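Local coordinates for protein T-box transcription factor TBX21 (Mus musculus, PDB 5T1J) that binds DNA through its T-box domain as a lineage-defining transcription factor that activates Th1 genes and represses the Th2 and Th17 programmes, at residues L23-F27 / M43-L47; F63-V69 / K142-H148. All blocks are in the same frame, centred on the assembly; numbering follows the deposited sequence.

Overall arrangement
From the N terminus, helix 21-29 comes early in the T-box domain. Contact 1 closes a short loop: the chain runs through strands 33-35 and 41-42 and returns to the helix at residues 43-47. Contact 2 opens later, with strand 59-70, and closes across a much longer loop when strand 142-151 pairs with it. The two loops are in series, neither nested nor crossed. Contact 1 fixes the helix to the segment leading into strand 48-51, near helix 185-194. Contact 2 lies within the sheet of the beta core. Leu-47 joins them, since its CD2 packs on Val-64 and Pro-145.

Contact 1: residues L23-F27 / M43-L47; sequences LWSKF and MFPFL
Phe-27 N donates a helical hydrogen bond of 3.1 Å to Leu-23 O, and the two residues it links, one turn apart, both pack on Pro-45. Between the two segments themselves the contact is apolar. Pro-45 is its centre. Its ring lies over one face of the Trp-24 indole. CD stands 4.1 Å from the centroid of the Trp-24 six-membered ring and only 10° off the ring normal, which makes a CH-pi contact. CG rests over the same indole, 4.0 Å from Trp-24 CD2. The proline also meets the Phe-27 ring: CD lies above one face near the rim, and Pro-45 CG touches Phe-27 CD2. A third neighbour is Leu-23, whose CD2 branch comes within 3.9 Å of Pro-45 CB. The peptide bond before Pro-45 is cis. It brings the CA atoms of Phe-44 and Pro-45 close together, and both side chains meet the helix.

The edge of the indole has different partners. Met-43 bends at its last torsion (chi3 46°), bringing CE into the ring plane, 3.9 Å from Trp-24 CH2. Leu-47 N is also near the plane, 4.0 Å from Trp-24 CZ2. A chi1 of -164° swings the Phe-44 ring away from its own N, and its CE2 comes within 4.1 Å of Phe-27 CZ. The two aromatic side chains cross obliquely.

The side chain of Phe-44 is also about 6 Å from that of Tyr-182, which is essential for the interaction with RUNX1. Helix 21-29 packs here against two other parts of the fold. Strand 33-35 supplies Met-34, which touches Trp-24, Met-43 and Pro-45. Helix 185-194 packs on Phe-27 through Leu-190 and Lys-191, and on Leu-23 and Phe-44 through Asn-194.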
loop_
_atom_site.group_PDB
_atom_site.type_symbol
_atom_site.label_atom_id
_atom_site.label_comp_id
_atom_site.label_asym_id
_atom_site.label_seq_id
_atom_site.Cartn_x
_atom_site.Cartn_y
_atom_site.Cartn_z
ATOM N N LEU A 23 18.083 -12.302 16.584
ATOM C CA LEU A 23 18.329 -10.872 16.792
ATOM C C LEU A 23 17.083 -10.196 17.321
ATOM O O LEU A 23 17.138 -9.270 18.157
ATOM C CB LEU A 23 18.738 -10.187 15.483
ATOM C CG LEU A 23 20.021 -9.359 15.541
ATOM C CD1 LEU A 23 21.261 -10.268 15.690
ATOM C CD2 LEU A 23 20.118 -8.462 14.317
ATOM N N TRP A 24 15.949 -10.690 16.841
ATOM C CA TRP A 24 14.686 -10.127 17.258
ATOM C C TRP A 24 14.434 -10.472 18.734
ATOM O O TRP A 24 13.928 -9.656 19.491
ATOM C CB TRP A 24 13.560 -10.631 16.346
ATOM C CG TRP A 24 13.242 -9.752 15.146
ATOM C CD1 TRP A 24 13.407 -10.050 13.803
ATOM C CD2 TRP A 24 12.638 -8.453 15.188
ATOM N NE1 TRP A 24 12.953 -9.000 13.029
ATOM C CE2 TRP A 24 12.471 -8.012 13.857
ATOM C CE3 TRP A 24 12.223 -7.615 16.220
ATOM C CZ2 TRP A 24 11.906 -6.763 13.546
ATOM C CZ3 TRP A 24 11.658 -6.375 15.888
ATOM C CH2 TRP A 24 11.509 -5.969 14.576
ATOM N N SER A 25 14.825 -11.662 19.154
ATOM C CA SER A 25 14.619 -12.048 20.547
ATOM C C SER A 25 15.494 -11.241 21.540
ATOM O O SER A 25 15.010 -10.845 22.604
ATOM C CB SER A 25 14.849 -13.539 20.675
ATOM O OG SER A 25 13.845 -14.206 19.923
ATOM N N LYS A 26 16.784 -11.082 21.214
ATOM C CA LYS A 26 17.716 -10.183 21.907
ATOM C C LYS A 26 17.099 -8.801 22.071
ATOM O O LYS A 26 17.150 -8.197 23.111
ATOM C CB LYS A 26 19.010 -10.010 21.112
ATOM C CG LYS A 26 19.788 -11.248 20.877
ATOM C CD LYS A 26 21.015 -10.933 20.031
ATOM C CE LYS A 26 21.786 -12.222 19.681
ATOM N NZ LYS A 26 22.921 -12.011 18.721
ATOM N N PHE A 27 16.528 -8.267 21.007
ATOM C CA PHE A 27 15.987 -6.925 21.113
ATOM C C PHE A 27 14.643 -6.960 21.827
ATOM O O PHE A 27 14.213 -5.946 22.384
ATOM C CB PHE A 27 15.856 -6.282 19.724
ATOM C CG PHE A 27 17.101 -5.601 19.254
ATOM C CD1 PHE A 27 17.310 -4.259 19.525
ATOM C CD2 PHE A 27 18.076 -6.298 18.573
ATOM C CE1 PHE A 27 18.469 -3.605 19.104
ATOM C CE2 PHE A 27 19.248 -5.650 18.156
ATOM C CZ PHE A 27 19.439 -4.295 18.424
ATOM N N MET A 43 13.816 0.842 10.204
ATOM C CA MET A 43 13.859 -0.164 11.239
ATOM C C MET A 43 15.183 -0.905 11.436
ATOM O O MET A 43 15.949 -1.174 10.488
ATOM C CB MET A 43 12.788 -1.201 10.972
ATOM C CG MET A 43 11.415 -0.692 11.272
ATOM S SD MET A 43 10.153 -1.907 10.934
ATOM C CE MET A 43 10.951 -3.313 11.717
ATOM N N PHE A 44 15.430 -1.236 12.704
ATOM C CA PHE A 44 16.513 -2.123 13.109
ATOM C C PHE A 44 16.079 -2.858 14.344
ATOM O O PHE A 44 15.764 -2.223 15.322
ATOM C CB PHE A 44 17.789 -1.342 13.377
ATOM C CG PHE A 44 19.001 -2.187 13.416
ATOM C CD1 PHE A 44 19.964 -2.063 12.432
ATOM C CD2 PHE A 44 19.182 -3.162 14.407
ATOM C CE1 PHE A 44 21.116 -2.870 12.454
ATOM C CE2 PHE A 44 20.357 -3.986 14.425
ATOM C CZ PHE A 44 21.309 -3.825 13.462
ATOM N N PRO A 45 16.085 -4.194 14.328
ATOM C CA PRO A 45 16.528 -5.028 13.215
ATOM C C PRO A 45 15.391 -5.224 12.198
ATOM O O PRO A 45 14.451 -5.992 12.438
ATOM C CB PRO A 45 16.912 -6.337 13.911
ATOM C CG PRO A 45 16.083 -6.355 15.199
ATOM C CD PRO A 45 15.453 -5.005 15.379
ATOM N N PHE A 46 15.538 -4.612 11.027
ATOM C CA PHE A 46 14.449 -4.532 10.065
ATOM C C PHE A 46 13.818 -5.878 9.676
ATOM O O PHE A 46 14.511 -6.828 9.324
ATOM C CB PHE A 46 14.920 -3.819 8.787
ATOM C CG PHE A 46 16.307 -4.212 8.316
ATOM C CD1 PHE A 46 16.583 -5.523 7.927
ATOM C CD2 PHE A 46 17.302 -3.245 8.147
ATOM C CE1 PHE A 46 17.835 -5.895 7.457
ATOM C CE2 PHE A 46 18.560 -3.607 7.655
ATOM C CZ PHE A 46 18.823 -4.940 7.310
ATOM N N LEU A 47 12.485 -5.915 9.704
ATOM C CA LEU A 47 11.709 -7.110 9.399
ATOM C C LEU A 47 12.262 -7.792 8.153
ATOM O O LEU A 47 12.279 -7.182 7.072
ATOM C CB LEU A 47 10.235 -6.714 9.191
ATOM C CG LEU A 47 9.198 -7.837 9.264
ATOM C CD1 LEU A 47 9.626 -8.842 10.338
ATOM C CD2 LEU A 47 7.813 -7.281 9.571
#

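Contact 2: residues F63-V69 / K142-H148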
loop_
_atom_site.group_PDB
_atom_site.type_symbol
_atom_site.label_atom_id
_atom_site.label_comp_id
_atom_site.label_asym_id
_atom_site.label_seq_id
_atom_site.Cartn_x
_atom_site.Cartn_y
_atom_site.Cartn_z
ATOM N N PHE A 63 3.460 -7.019 1.082
ATOM C CA PHE A 63 3.595 -5.741 1.722
ATOM C C PHE A 63 3.532 -5.976 3.226
ATOM O O PHE A 63 2.981 -6.990 3.696
ATOM C CB PHE A 63 2.494 -4.780 1.291
ATOM C CG PHE A 63 1.115 -5.142 1.813
ATOM C CD1 PHE A 63 0.429 -4.294 2.668
ATOM C CD2 PHE A 63 0.482 -6.315 1.400
ATOM C CE1 PHE A 63 -0.852 -4.623 3.125
ATOM C CE2 PHE A 63 -0.800 -6.639 1.857
ATOM C CZ PHE A 63 -1.466 -5.780 2.720
ATOM N N VAL A 64 4.033 -5.018 3.992
ATOM C CA VAL A 64 3.963 -5.190 5.404
ATOM C C VAL A 64 3.293 -3.944 5.898
ATOM O O VAL A 64 3.433 -2.883 5.295
ATOM C CB VAL A 64 5.381 -5.389 6.056
ATOM C CG1 VAL A 64 6.023 -4.044 6.462
ATOM C CG2 VAL A 64 5.286 -6.227 7.266
ATOM N N ASP A 65 2.496 -4.102 6.939
ATOM C CA ASP A 65 1.897 -2.985 7.622
ATOM C C ASP A 65 2.115 -3.178 9.168
ATOM O O ASP A 65 2.087 -4.318 9.689
ATOM C CB ASP A 65 0.448 -2.855 7.213
ATOM C CG ASP A 65 -0.430 -3.842 7.896
ATOM O OD1 ASP A 65 0.032 -4.968 8.125
ATOM O OD2 ASP A 65 -1.569 -3.487 8.242
ATOM N N VAL A 66 2.428 -2.088 9.875
ATOM C CA VAL A 66 2.578 -2.114 11.318
ATOM C C VAL A 66 1.303 -1.688 12.063
ATOM O O VAL A 66 0.947 -0.503 12.106
ATOM C CB VAL A 66 3.759 -1.220 11.740
ATOM C CG1 VAL A 66 3.604 0.188 11.182
ATOM C CG2 VAL A 66 3.910 -1.198 13.264
ATOM N N VAL A 67 0.591 -2.664 12.617
ATOM C CA VAL A 67 -0.625 -2.389 13.378
ATOM C C VAL A 67 -0.271 -1.994 14.822
ATOM O O VAL A 67 0.758 -2.413 15.351
ATOM C CB VAL A 67 -1.563 -3.603 13.361
ATOM C CG1 VAL A 67 -0.823 -4.835 13.798
ATOM C CG2 VAL A 67 -2.797 -3.370 14.224
ATOM N N LEU A 68 -1.107 -1.153 15.430
ATOM C CA LEU A 68 -0.928 -0.657 16.800
ATOM C C LEU A 68 -1.517 -1.576 17.883
ATOM O O LEU A 68 -2.729 -1.825 17.922
ATOM C CB LEU A 68 -1.552 0.733 16.872
ATOM C CG LEU A 68 -1.516 1.626 18.077
ATOM C CD1 LEU A 68 -1.618 3.040 17.571
ATOM C CD2 LEU A 68 -2.723 1.281 18.900
ATOM N N VAL A 69 -0.664 -1.969 18.832
ATOM C CA VAL A 69 -0.973 -3.036 19.806
ATOM C C VAL A 69 -1.946 -2.623 20.889
ATOM O O VAL A 69 -2.774 -3.441 21.298
ATOM C CB VAL A 69 0.299 -3.564 20.494
ATOM C CG1 VAL A 69 0.027 -4.878 21.219
ATOM C CG2 VAL A 69 1.390 -3.746 19.463
ATOM N N LYS A 142 2.933 1.567 21.398
ATOM C CA LYS A 142 3.461 0.260 21.027
ATOM C C LYS A 142 2.634 -0.313 19.905
ATOM O O LYS A 142 1.399 -0.453 19.982
ATOM C CB LYS A 142 3.558 -0.721 22.193
ATOM C CG LYS A 142 2.404 -1.694 22.442
ATOM C CD LYS A 142 2.779 -2.587 23.635
ATOM C CE LYS A 142 1.632 -2.755 24.638
ATOM N NZ LYS A 142 2.149 -3.320 25.949
ATOM N N TYR A 143 3.400 -0.614 18.861
ATOM C CA TYR A 143 3.007 -1.081 17.553
ATOM C C TYR A 143 3.453 -2.516 17.249
ATOM O O TYR A 143 4.172 -3.121 18.011
ATOM C CB TYR A 143 3.648 -0.169 16.541
ATOM C CG TYR A 143 3.139 1.239 16.486
ATOM C CD1 TYR A 143 1.860 1.497 16.032
ATOM C CD2 TYR A 143 3.944 2.315 16.836
ATOM C CE1 TYR A 143 1.369 2.805 15.929
ATOM C CE2 TYR A 143 3.465 3.632 16.745
ATOM C CZ TYR A 143 2.164 3.873 16.284
ATOM O OH TYR A 143 1.642 5.157 16.170
ATOM N N GLN A 144 3.110 -3.035 16.086
ATOM C CA GLN A 144 3.505 -4.390 15.749
ATOM C C GLN A 144 3.506 -4.628 14.243
ATOM O O GLN A 144 2.471 -4.496 13.571
ATOM C CB GLN A 144 2.594 -5.397 16.431
ATOM C CG GLN A 144 2.681 -6.775 15.826
ATOM C CD GLN A 144 1.841 -7.749 16.578
ATOM O OE1 GLN A 144 0.707 -7.448 16.945
ATOM N NE2 GLN A 144 2.392 -8.929 16.835
ATOM N N PRO A 145 4.689 -4.951 13.703
ATOM C CA PRO A 145 4.833 -5.295 12.296
ATOM C C PRO A 145 4.015 -6.535 12.010
ATOM O O PRO A 145 3.992 -7.475 12.819
ATOM C CB PRO A 145 6.327 -5.570 12.154
ATOM C CG PRO A 145 6.952 -4.715 13.197
ATOM C CD PRO A 145 5.994 -4.807 14.365
ATOM N N ARG A 146 3.388 -6.531 10.839
ATOM C CA ARG A 146 2.489 -7.580 10.415
ATOM C C ARG A 146 2.609 -7.699 8.889
ATOM O O ARG A 146 2.486 -6.673 8.215
ATOM C CB ARG A 146 1.070 -7.212 10.855
ATOM C CG ARG A 146 0.038 -8.263 10.578
ATOM C CD ARG A 146 -1.333 -7.814 11.041
ATOM N NE ARG A 146 -1.741 -6.591 10.342
ATOM C CZ ARG A 146 -2.943 -6.025 10.439
ATOM N NH1 ARG A 146 -3.891 -6.577 11.187
ATOM N NH2 ARG A 146 -3.209 -4.907 9.775
ATOM N N LEU A 147 2.840 -8.895 8.323
ATOM C CA LEU A 147 2.919 -9.019 6.835
ATOM C C LEU A 147 1.935 -9.962 6.181
ATOM O O LEU A 147 1.718 -11.087 6.644
ATOM C CB LEU A 147 4.328 -9.431 6.383
ATOM C CG LEU A 147 4.580 -10.104 5.022
ATOM C CD1 LEU A 147 5.972 -9.821 4.514
ATOM C CD2 LEU A 147 4.438 -11.637 5.133
ATOM N N HIS A 148 1.423 -9.526 5.032
ATOM C CA HIS A 148 0.397 -10.284 4.340
ATOM C C HIS A 148 0.885 -10.746 3.018
ATOM O O HIS A 148 1.740 -10.119 2.386
ATOM C CB HIS A 148 -0.822 -9.424 4.124
ATOM C CG HIS A 148 -0.859 -8.257 5.045
ATOM N ND1 HIS A 148 -0.013 -7.183 4.886
ATOM C CD2 HIS A 148 -1.594 -8.005 6.150
ATOM C CE1 HIS A 148 -0.242 -6.306 5.844
ATOM N NE2 HIS A 148 -1.197 -6.778 6.625
#
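Asp-65 and Arg-146 form a salt bridge across two antiparallel strands. Arg-146 NH2 donates to Asp-65 OD2 at 2.7 Å, with a nearly straight N-H...O angle of 167°. OD2 uses its syn lone pair, and the carboxylate and guanidinium planes are nearly coplanar. The arginine chain leaves its backbone extended, then bends at chi3 (60°) to turn the guanidinium alongside the acid. Val-67 covers one guanidinium face, with CB 4.0 Å above the plane. Asp-65 also packs on Arg-61 of the second subunit.

Backbone bonds set the register. Asp-65 N donates to Arg-146 O at 2.9 Å. The return bond from Arg-146 N is weak, as are both bonds between Val-67 and Gln-144. Val-69 N reaches Lys-142 O where the first strand turns a corner. Pro-145 faces Val-66 in a non-hydrogen-bonded pair, a place where its missing N-H costs no bond between these strands. The pairing belongs to the immunoglobulin-like beta core of the T-box, a p53-like DNA-binding domain. Strand 96-105 continues the sheet beyond 59-70, and strands 168-170 and 176-179 continue it beyond 142-151.

At a loose end of the pairing, the backbone N and ring ND1 of His-148 both approach Phe-63 O in long bonds. His-148 ND1 lies 3.2 Å from Phe-63 O, above the carbonyl plane.

One aromatic pair forms: the Phe-63 and His-148 rings make an offset stack, centroids 4.0 Å apart and planes 21° apart.

Apolar contacts line the opposite face of the sheet. Val-64 CG2 meets Leu-147 CB, and Val-66 CG2 meets Tyr-143 CB. Leu-68 CD1 packs beside Tyr-143 CE1. Tyr-143, a target of ABL1 but unmodified here, hydrogen-bonds through OH to Gln-138 N.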